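Local atomic coordinates of putative uncharacterized protein TTHA0988 (Thermus thermophilus, PDB entry 3OEP), a protein that is of unknown function but is a KipI-KipA homologue with cyclophilin-like domains, once mistaken for an allophanate hydrolase. Residues A[230-235]-A[274-279]; A[252-257]-A[331-336]. All blocks are in the same frame, centred on the assembly; numbering follows the deposited sequence. Where two conformers were deposited one is given.

Contact 1. Residues A[230-235]-A[274-279]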
ATOM      1  N   LEU A 230       4.929  14.267 -12.374  1.00 21.34           N
ATOM      2  CA  LEU A 230       4.076  14.386 -11.189  1.00 22.09           C
ATOM      3  C   LEU A 230       4.494  13.421 -10.073  1.00 22.60           C
ATOM      4  O   LEU A 230       4.611  13.820  -8.909  1.00 23.65           O
ATOM      5  CB  LEU A 230       2.620  14.132 -11.580  1.00 23.59           C
ATOM      6  CG  LEU A 230       1.561  14.163 -10.477  1.00 25.96           C
ATOM      7  CD1 LEU A 230       1.544  15.515  -9.790  1.00 28.99           C
ATOM      8  CD2 LEU A 230       0.196  13.830 -11.062  1.00 29.95           C
ATOM      9  N   MET A 231       4.701  12.157 -10.431  1.00 20.45           N
ATOM     10  CA  MET A 231       5.095  11.126  -9.468  1.00 20.90           C
ATOM     11  C   MET A 231       5.754   9.951 -10.188  1.00 18.92           C
ATOM     12  O   MET A 231       5.124   8.920 -10.460  1.00 21.27           O
ATOM     13  CB  MET A 231       3.895  10.659  -8.628  1.00 23.86           C
ATOM     14  CG  MET A 231       4.312   9.977  -7.321  1.00 26.09           C
ATOM     15  SD  MET A 231       2.945   9.275  -6.374  1.00 36.63           S
ATOM     16  CE  MET A 231       1.946  10.734  -6.082  1.00 37.37           C
ATOM     17  N   ASP A 232       7.036  10.122 -10.500  1.00 15.45           N
ATOM     18  CA  ASP A 232       7.809   9.097 -11.197  1.00 15.89           C
ATOM     19  C   ASP A 232       8.381   8.155 -10.153  1.00 14.85           C
ATOM     20  O   ASP A 232       9.050   8.602  -9.221  1.00 15.33           O
ATOM     21  CB  ASP A 232       8.967   9.715 -11.993  1.00 15.95           C
ATOM     22  CG  ASP A 232       8.579  10.979 -12.725  1.00 20.90           C
ATOM     23  OD1 ASP A 232       9.284  11.997 -12.536  1.00 26.12           O
ATOM     24  OD2 ASP A 232       7.586  10.969 -13.492  1.00 22.59           O
ATOM     25  N   LEU A 233       8.121   6.860 -10.308  1.00 13.94           N
ATOM     26  CA  LEU A 233       8.538   5.862  -9.336  1.00 14.15           C
ATOM     27  C   LEU A 233       9.321   4.762 -10.028  1.00 14.97           C
ATOM     28  O   LEU A 233       8.912   4.289 -11.083  1.00 16.23           O
ATOM     29  CB  LEU A 233       7.317   5.237  -8.663  1.00 13.52           C
ATOM     30  CG  LEU A 233       6.368   6.157  -7.897  1.00 13.76           C
ATOM     31  CD1 LEU A 233       5.149   5.368  -7.403  1.00 17.28           C
ATOM     32  CD2 LEU A 233       7.093   6.806  -6.727  1.00 16.59           C
ATOM     33  N   VAL A 234      10.429   4.343  -9.424  1.00 12.66           N
ATOM     34  CA  VAL A 234      11.097   3.118  -9.846  1.00 12.24           C
ATOM     35  C   VAL A 234      10.412   1.957  -9.134  1.00 13.38           C
ATOM     36  O   VAL A 234      10.468   1.869  -7.909  1.00 15.28           O
ATOM     37  CB  VAL A 234      12.590   3.131  -9.493  1.00 13.56           C
ATOM     38  CG1 VAL A 234      13.237   1.802  -9.860  1.00 15.40           C
ATOM     39  CG2 VAL A 234      13.287   4.282 -10.222  1.00 17.33           C
ATOM     40  N   VAL A 235       9.760   1.082  -9.895  1.00 13.35           N
ATOM     41  CA  VAL A 235       9.048  -0.066  -9.321  1.00 14.31           C
ATOM     42  C   VAL A 235       9.560  -1.397  -9.860  1.00 15.24           C
ATOM     43  O   VAL A 235       9.987  -1.482 -11.011  1.00 17.08           O
ATOM     44  CB  VAL A 235       7.529   0.021  -9.579  1.00 13.74           C
ATOM     45  CG1 VAL A 235       6.936   1.256  -8.905  1.00 17.87           C
ATOM     46  CG2 VAL A 235       7.221   0.022 -11.082  1.00 16.09           C
ATOM     47  N   LEU A 274      10.716   2.380 -14.667  1.00 12.60           N
ATOM     48  CA  LEU A 274      10.085   3.636 -14.279  0.50 13.38           C
ATOM     49  C   LEU A 274       8.589   3.628 -14.597  1.00 13.53           C
ATOM     50  O   LEU A 274       8.196   3.274 -15.697  1.00 14.79           O
ATOM     51  CB  LEU A 274      10.758   4.793 -15.015  0.50 13.99           C
ATOM     52  CG  LEU A 274      10.422   6.200 -14.526  0.50 14.15           C
ATOM     53  CD1 LEU A 274      10.679   6.322 -13.038  0.50 13.71           C
ATOM     54  CD2 LEU A 274      11.238   7.229 -15.297  0.50 17.04           C
ATOM     55  N   GLU A 275       7.771   4.017 -13.617  1.00 12.33           N
ATOM     56  CA  GLU A 275       6.347   4.257 -13.817  1.00 12.01           C
ATOM     57  C   GLU A 275       6.140   5.757 -13.662  1.00 12.38           C
ATOM     58  O   GLU A 275       6.695   6.365 -12.749  1.00 14.58           O
ATOM     59  CB  GLU A 275       5.502   3.527 -12.766  1.00 13.25           C
ATOM     60  CG  GLU A 275       4.002   3.763 -12.922  1.00 15.32           C
ATOM     61  CD  GLU A 275       3.193   3.190 -11.779  1.00 14.63           C
ATOM     62  OE1 GLU A 275       2.811   3.982 -10.894  1.00 13.96           O
ATOM     63  OE2 GLU A 275       2.931   1.964 -11.778  1.00 16.37           O
ATOM     64  N   PHE A 276       5.346   6.351 -14.546  1.00 11.78           N
ATOM     65  CA  PHE A 276       4.944   7.750 -14.400  1.00 13.69           C
ATOM     66  C   PHE A 276       3.482   7.932 -14.768  1.00 14.57           C
ATOM     67  O   PHE A 276       2.936   7.194 -15.588  1.00 16.29           O
ATOM     68  CB  PHE A 276       5.825   8.681 -15.240  1.00 15.49           C
ATOM     69  CG  PHE A 276       6.012   8.228 -16.653  1.00 15.18           C
ATOM     70  CD1 PHE A 276       5.225   8.738 -17.671  1.00 20.48           C
ATOM     71  CD2 PHE A 276       6.979   7.280 -16.965  1.00 20.72           C
ATOM     72  CE1 PHE A 276       5.399   8.307 -18.978  1.00 19.20           C
ATOM     73  CE2 PHE A 276       7.152   6.843 -18.270  1.00 22.91           C
ATOM     74  CZ  PHE A 276       6.363   7.361 -19.274  1.00 21.34           C
ATOM     75  N   ALA A 277       2.848   8.923 -14.151  1.00 13.27           N
ATOM     76  CA  ALA A 277       1.425   9.142 -14.335  1.00 15.94           C
ATOM     77  C   ALA A 277       1.108  10.613 -14.554  1.00 16.25           C
ATOM     78  O   ALA A 277       1.716  11.483 -13.928  1.00 16.56           O
ATOM     79  CB  ALA A 277       0.654   8.610 -13.134  1.00 17.40           C
ATOM     80  N   TYR A 278       0.169  10.872 -15.464  1.00 17.03           N
ATOM     81  CA  TYR A 278      -0.380  12.207 -15.732  1.00 19.57           C
ATOM     82  C   TYR A 278       0.614  13.146 -16.440  1.00 19.22           C
ATOM     83  O   TYR A 278       0.323  13.680 -17.518  1.00 20.01           O
ATOM     84  CB  TYR A 278      -0.956  12.837 -14.443  1.00 20.24           C
ATOM     85  CG  TYR A 278      -2.119  12.050 -13.818  1.00 21.45           C
ATOM     86  CD1 TYR A 278      -1.906  11.139 -12.782  1.00 24.72           C
ATOM     87  CD2 TYR A 278      -3.423  12.222 -14.276  1.00 30.33           C
ATOM     88  CE1 TYR A 278      -2.976  10.417 -12.213  1.00 27.30           C
ATOM     89  CE2 TYR A 278      -4.490  11.514 -13.718  1.00 25.95           C
ATOM     90  CZ  TYR A 278      -4.263  10.616 -12.691  1.00 26.88           C
ATOM     91  OH  TYR A 278      -5.344   9.927 -12.157  1.00 27.37           O
ATOM     92  N   LYS A 279       1.787  13.334 -15.838  1.00 17.22           N
ATOM     93  CA  LYS A 279       2.860  14.113 -16.430  1.00 16.42           C
ATOM     94  C   LYS A 279       4.162  13.345 -16.258  1.00 15.98           C
ATOM     95  O   LYS A 279       4.509  12.950 -15.145  1.00 15.31           O
ATOM     96  CB  LYS A 279       2.978  15.478 -15.758  1.00 17.30           C
ATOM     97  CG  LYS A 279       4.014  16.396 -16.380  1.00 19.18           C
ATOM     98  CD  LYS A 279       4.079  17.729 -15.666  1.00 25.01           C
ATOM     99  CE  LYS A 279       5.182  18.604 -16.239  1.00 26.78           C
ATOM    100  NZ  LYS A 279       5.275  19.912 -15.533  1.00 28.23           N
TER
HETATM  101  O   HOH W   1       4.890  11.042 -13.105  1.00 15.74           O
HETATM  102  O   HOH W   2       3.477   6.756 -11.053  1.00 25.08           O
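Leu-233 and Glu-275 face each other as an antiparallel hydrogen-bonded pair, and their two backbone bonds form the tight end of this contact. Glu-275 N gives a nearly straight bond to Leu-233 O at 2.8 Å, and Leu-233 N returns one to Glu-275 O. The next pair, Val-234 with Leu-274, is non-hydrogen-bonded. In one of its two conformers Leu-274 has CG anti to the backbone N (chi1 -168°), which brings CD1 over Leu-233 O, beside Asp-232 CB and Val-234 CG2. A further close touch comes from Asp-232 CA, whose C-H points at Glu-275 O.

Around Met-231 no direct backbone bond crosses, and water links the chains. One water accepts from Met-231 N and Ala-277 N and lies 2.7 Å from Asp-232 OD2 and 2.8 Å from Lys-279 O. A second joins Met-231 O to Glu-275 OE1, which also forms salt bridges with Arg-331 and Arg-420, while OE2 bonds Tyr-333 OH. Asp-232 OD2 also rests 3.4 Å from Phe-276 CB, its carboxylate turned 71° from the ring, while OD1 is held by Gly-229 N. At the exposed end direct bonding resumes: Leu-230 N reaches Lys-279 O in a more bent bond of 3.1 Å, and the CD2 methyl of Leu-230 lies against Tyr-278 CB.

Strand 233-235 is an outermost strand of a five-stranded antiparallel sheet. Strand 273-277 lies between it and strand 331-336, bonded to the latter through Leu-274 to Leu-334 and Phe-276 to Gly-332. The Phe-276 ring meets Phe-298 and Phe-323 from strands 298-302 and 320-325 of a second sheet, and Tyr-278 OH bonds to Ala-418 O of strand 413-418.

Contact 2. Residues A[252-257]-A[331-336]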
ATOM      1  N   PRO A 252       3.902  -2.130 -10.016  1.00 13.97           N
ATOM      2  CA  PRO A 252       3.265  -1.324 -11.061  1.00 13.28           C
ATOM      3  C   PRO A 252       1.749  -1.350 -10.936  1.00 14.10           C
ATOM      4  O   PRO A 252       1.180  -2.386 -10.587  1.00 14.64           O
ATOM      5  CB  PRO A 252       3.720  -2.007 -12.354  1.00 13.45           C
ATOM      6  CG  PRO A 252       3.948  -3.431 -11.962  1.00 16.39           C
ATOM      7  CD  PRO A 252       4.343  -3.444 -10.518  1.00 16.67           C
ATOM      8  N   LEU A 253       1.104  -0.220 -11.205  1.00 13.14           N
ATOM      9  CA  LEU A 253      -0.357  -0.142 -11.110  1.00 13.67           C
ATOM     10  C   LEU A 253      -1.031  -0.770 -12.334  1.00 15.97           C
ATOM     11  O   LEU A 253      -2.160  -1.266 -12.243  1.00 17.02           O
ATOM     12  CB  LEU A 253      -0.814   1.304 -10.914  1.00 14.49           C
ATOM     13  CG  LEU A 253      -2.063   1.472 -10.049  1.00 13.36           C
ATOM     14  CD1 LEU A 253      -1.747   1.091  -8.598  1.00 12.45           C
ATOM     15  CD2 LEU A 253      -2.602   2.892 -10.130  1.00 12.96           C
ATOM     16  N   ASP A 254      -0.336  -0.739 -13.472  1.00 15.71           N
ATOM     17  CA  ASP A 254      -0.749  -1.456 -14.678  1.00 16.14           C
ATOM     18  C   ASP A 254       0.353  -2.474 -14.975  1.00 16.35           C
ATOM     19  O   ASP A 254       1.294  -2.200 -15.723  1.00 16.45           O
ATOM     20  CB  ASP A 254      -0.971  -0.453 -15.820  1.00 15.60           C
ATOM     21  CG  ASP A 254      -1.235  -1.109 -17.178  1.00 18.20           C
ATOM     22  OD1 ASP A 254      -1.355  -2.352 -17.289  1.00 17.46           O
ATOM     23  OD2 ASP A 254      -1.305  -0.339 -18.155  1.00 17.08           O
ATOM     24  N   ALA A 255       0.242  -3.640 -14.343  1.00 16.11           N
ATOM     25  CA  ALA A 255       1.311  -4.641 -14.377  1.00 17.23           C
ATOM     26  C   ALA A 255       1.573  -5.218 -15.775  1.00 17.37           C
ATOM     27  O   ALA A 255       2.731  -5.412 -16.152  1.00 17.35           O
ATOM     28  CB  ALA A 255       1.028  -5.762 -13.368  1.00 21.10           C
ATOM     29  N   PRO A 256       0.512  -5.493 -16.559  1.00 16.41           N
ATOM     30  CA  PRO A 256       0.787  -6.004 -17.907  1.00 16.88           C
ATOM     31  C   PRO A 256       1.619  -5.047 -18.772  1.00 15.70           C
ATOM     32  O   PRO A 256       2.473  -5.492 -19.550  1.00 15.74           O
ATOM     33  CB  PRO A 256      -0.607  -6.200 -18.502  1.00 19.10           C
ATOM     34  CG  PRO A 256      -1.482  -6.447 -17.321  1.00 20.00           C
ATOM     35  CD  PRO A 256      -0.916  -5.618 -16.203  1.00 18.79           C
ATOM     36  N   SER A 257       1.380  -3.747 -18.632  1.00 15.04           N
ATOM     37  CA  SER A 257       2.170  -2.760 -19.366  1.00 14.73           C
ATOM     38  C   SER A 257       3.615  -2.745 -18.891  1.00 14.81           C
ATOM     39  O   SER A 257       4.537  -2.667 -19.714  1.00 15.75           O
ATOM     40  CB  SER A 257       1.548  -1.369 -19.261  1.00 15.87           C
ATOM     41  OG  SER A 257       0.306  -1.356 -19.937  1.00 16.32           O
ATOM     42  N   ARG A 331      -0.972   6.411 -17.408  1.00 14.67           N
ATOM     43  CA  ARG A 331       0.177   5.772 -16.765  1.00 13.41           C
ATOM     44  C   ARG A 331       1.081   5.068 -17.769  1.00 13.49           C
ATOM     45  O   ARG A 331       0.659   4.160 -18.478  1.00 13.45           O
ATOM     46  CB  ARG A 331      -0.311   4.790 -15.708  1.00 15.19           C
ATOM     47  CG  ARG A 331       0.741   4.309 -14.726  1.00 16.51           C
ATOM     48  CD  ARG A 331       0.075   3.614 -13.530  1.00 18.72           C
ATOM     49  NE  ARG A 331      -0.947   4.482 -12.939  1.00 18.52           N
ATOM     50  CZ  ARG A 331      -0.754   5.369 -11.966  1.00 13.45           C
ATOM     51  NH1 ARG A 331       0.417   5.490 -11.360  1.00 19.00           N
ATOM     52  NH2 ARG A 331      -1.773   6.117 -11.565  1.00 16.71           N
ATOM     53  N   GLY A 332       2.333   5.504 -17.805  1.00 13.96           N
ATOM     54  CA  GLY A 332       3.330   4.956 -18.717  1.00 13.96           C
ATOM     55  C   GLY A 332       4.465   4.277 -17.977  1.00 12.48           C
ATOM     56  O   GLY A 332       4.671   4.508 -16.773  1.00 11.60           O
ATOM     57  N   TYR A 333       5.194   3.435 -18.712  1.00 12.14           N
ATOM     58  CA  TYR A 333       6.340   2.687 -18.207  1.00 11.63           C
ATOM     59  C   TYR A 333       7.531   2.825 -19.140  1.00 12.28           C
ATOM     60  O   TYR A 333       7.389   2.735 -20.359  1.00 13.17           O
ATOM     61  CB  TYR A 333       5.993   1.200 -18.050  1.00 12.11           C
ATOM     62  CG  TYR A 333       4.938   1.027 -17.008  1.00 13.34           C
ATOM     63  CD1 TYR A 333       3.594   1.084 -17.345  1.00 13.84           C
ATOM     64  CD2 TYR A 333       5.286   0.910 -15.664  1.00 14.35           C
ATOM     65  CE1 TYR A 333       2.613   0.988 -16.369  1.00 13.49           C
ATOM     66  CE2 TYR A 333       4.315   0.814 -14.684  1.00 14.88           C
ATOM     67  CZ  TYR A 333       2.987   0.852 -15.037  1.00 16.36           C
ATOM     68  OH  TYR A 333       2.027   0.767 -14.055  1.00 15.89           O
ATOM     69  N   LEU A 334       8.703   3.045 -18.557  1.00 12.58           N
ATOM     70  CA  LEU A 334       9.941   3.078 -19.318  1.00 12.46           C
ATOM     71  C   LEU A 334      10.888   2.046 -18.733  1.00 12.40           C
ATOM     72  O   LEU A 334      11.270   2.145 -17.569  1.00 11.83           O
ATOM     73  CB  LEU A 334      10.568   4.465 -19.262  1.00 11.85           C
ATOM     74  CG  LEU A 334      11.829   4.671 -20.103  1.00 14.95           C
ATOM     75  CD1 LEU A 334      11.488   4.647 -21.584  1.00 14.09           C
ATOM     76  CD2 LEU A 334      12.504   5.983 -19.708  1.00 16.79           C
ATOM     77  N   ALA A 335      11.252   1.058 -19.547  1.00 11.53           N
ATOM     78  CA  ALA A 335      12.226   0.035 -19.177  1.00 10.61           C
ATOM     79  C   ALA A 335      13.526   0.283 -19.927  1.00 11.74           C
ATOM     80  O   ALA A 335      13.524   0.876 -21.006  1.00 13.33           O
ATOM     81  CB  ALA A 335      11.687  -1.344 -19.501  1.00 10.29           C
ATOM     82  N   VAL A 336      14.633  -0.161 -19.342  1.00 13.75           N
ATOM     83  CA  VAL A 336      15.931  -0.105 -20.006  1.00 13.43           C
ATOM     84  C   VAL A 336      16.567  -1.482 -19.980  1.00 13.60           C
ATOM     85  O   VAL A 336      16.437  -2.219 -19.001  1.00 14.35           O
ATOM     86  CB  VAL A 336      16.873   0.937 -19.359  1.00 15.79           C
ATOM     87  CG1 VAL A 336      16.268   2.340 -19.484  1.00 17.45           C
ATOM     88  CG2 VAL A 336      17.151   0.591 -17.908  1.00 16.12           C
TER
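Residues 252-257 run from a loop into the first turn of helix 255-264, and their backbone passes beside strand 331-336 without pairing with it, the nearest CA atoms, those of Ser-257 and Tyr-333, being 7.0 Å apart. Tyr-333 bridges the gap. With CG anti to its carbonyl carbon (chi1 -65°), the ring extends from the strand to the turn before the helix, where its hydroxyl oxygen accepts from Asp-254 N at 2.9 Å in a fairly straight bond (165°). Leu-253 N, at the ring edge, hydrogen-bonds Glu-275 OE2; that same carboxylate oxygen bonds Tyr-333 OH, so the buried phenol is gripped from both the turn and the glutamate. From the same side of the ring plane, obliquely, Pro-252 CB packs 3.7 Å from Tyr-333 CE2 and Ser-257 CB 3.7 Å from Tyr-333 CD1.

Nearby, Leu-253 meets Arg-331. Its CD2 methyl lies over one face of the guanidinium, 3.6 Å from Arg-331 CZ and displaced toward the rim, while Leu-253 CB touches Arg-331 CD. A bend at chi3 (-53°) turns the guanidinium under this methyl. Arg-331 NE bonds to Gly-481 O and NH1 forms a salt bridge with Glu-275, two partners that fix the turn of the flat group beneath the leucine.

Asp-254 closes the start of the helix: its OD2 accepts from Ser-257 OG at 2.6 Å, met from above the carboxylate plane, and its OD1 takes a weak, 3.4 Å bond from Ser-257 N. Gln-482 NE2 binds OD2 as well. This is an aspartate N-cap, here set against a strand of the antiparallel sheet by a tyrosine hydroxyl that takes the N-cap residue's own backbone N-H.

How the contacts relate
The centres of contacts 1 and 2 are about 9 Å apart, within one five-stranded antiparallel sheet and the helix packed on it. Along the chain their segments alternate: 230-235, 252-257, 274-279, then 331-336. Thus helix 255-264 connects edge strand 233-235 to strand 273-277, and strand 331-336 adds itself on the far side of the latter. The two contacts touch where these inner strands pair, and Ala-277 CB packs on Arg-331 NH1. Glu-275 belongs to both: its backbone takes part in the edge-strand pairing of contact 1, and its carboxylate reaches the turn before helix 255-264 in contact 2, so it lies where the two meet.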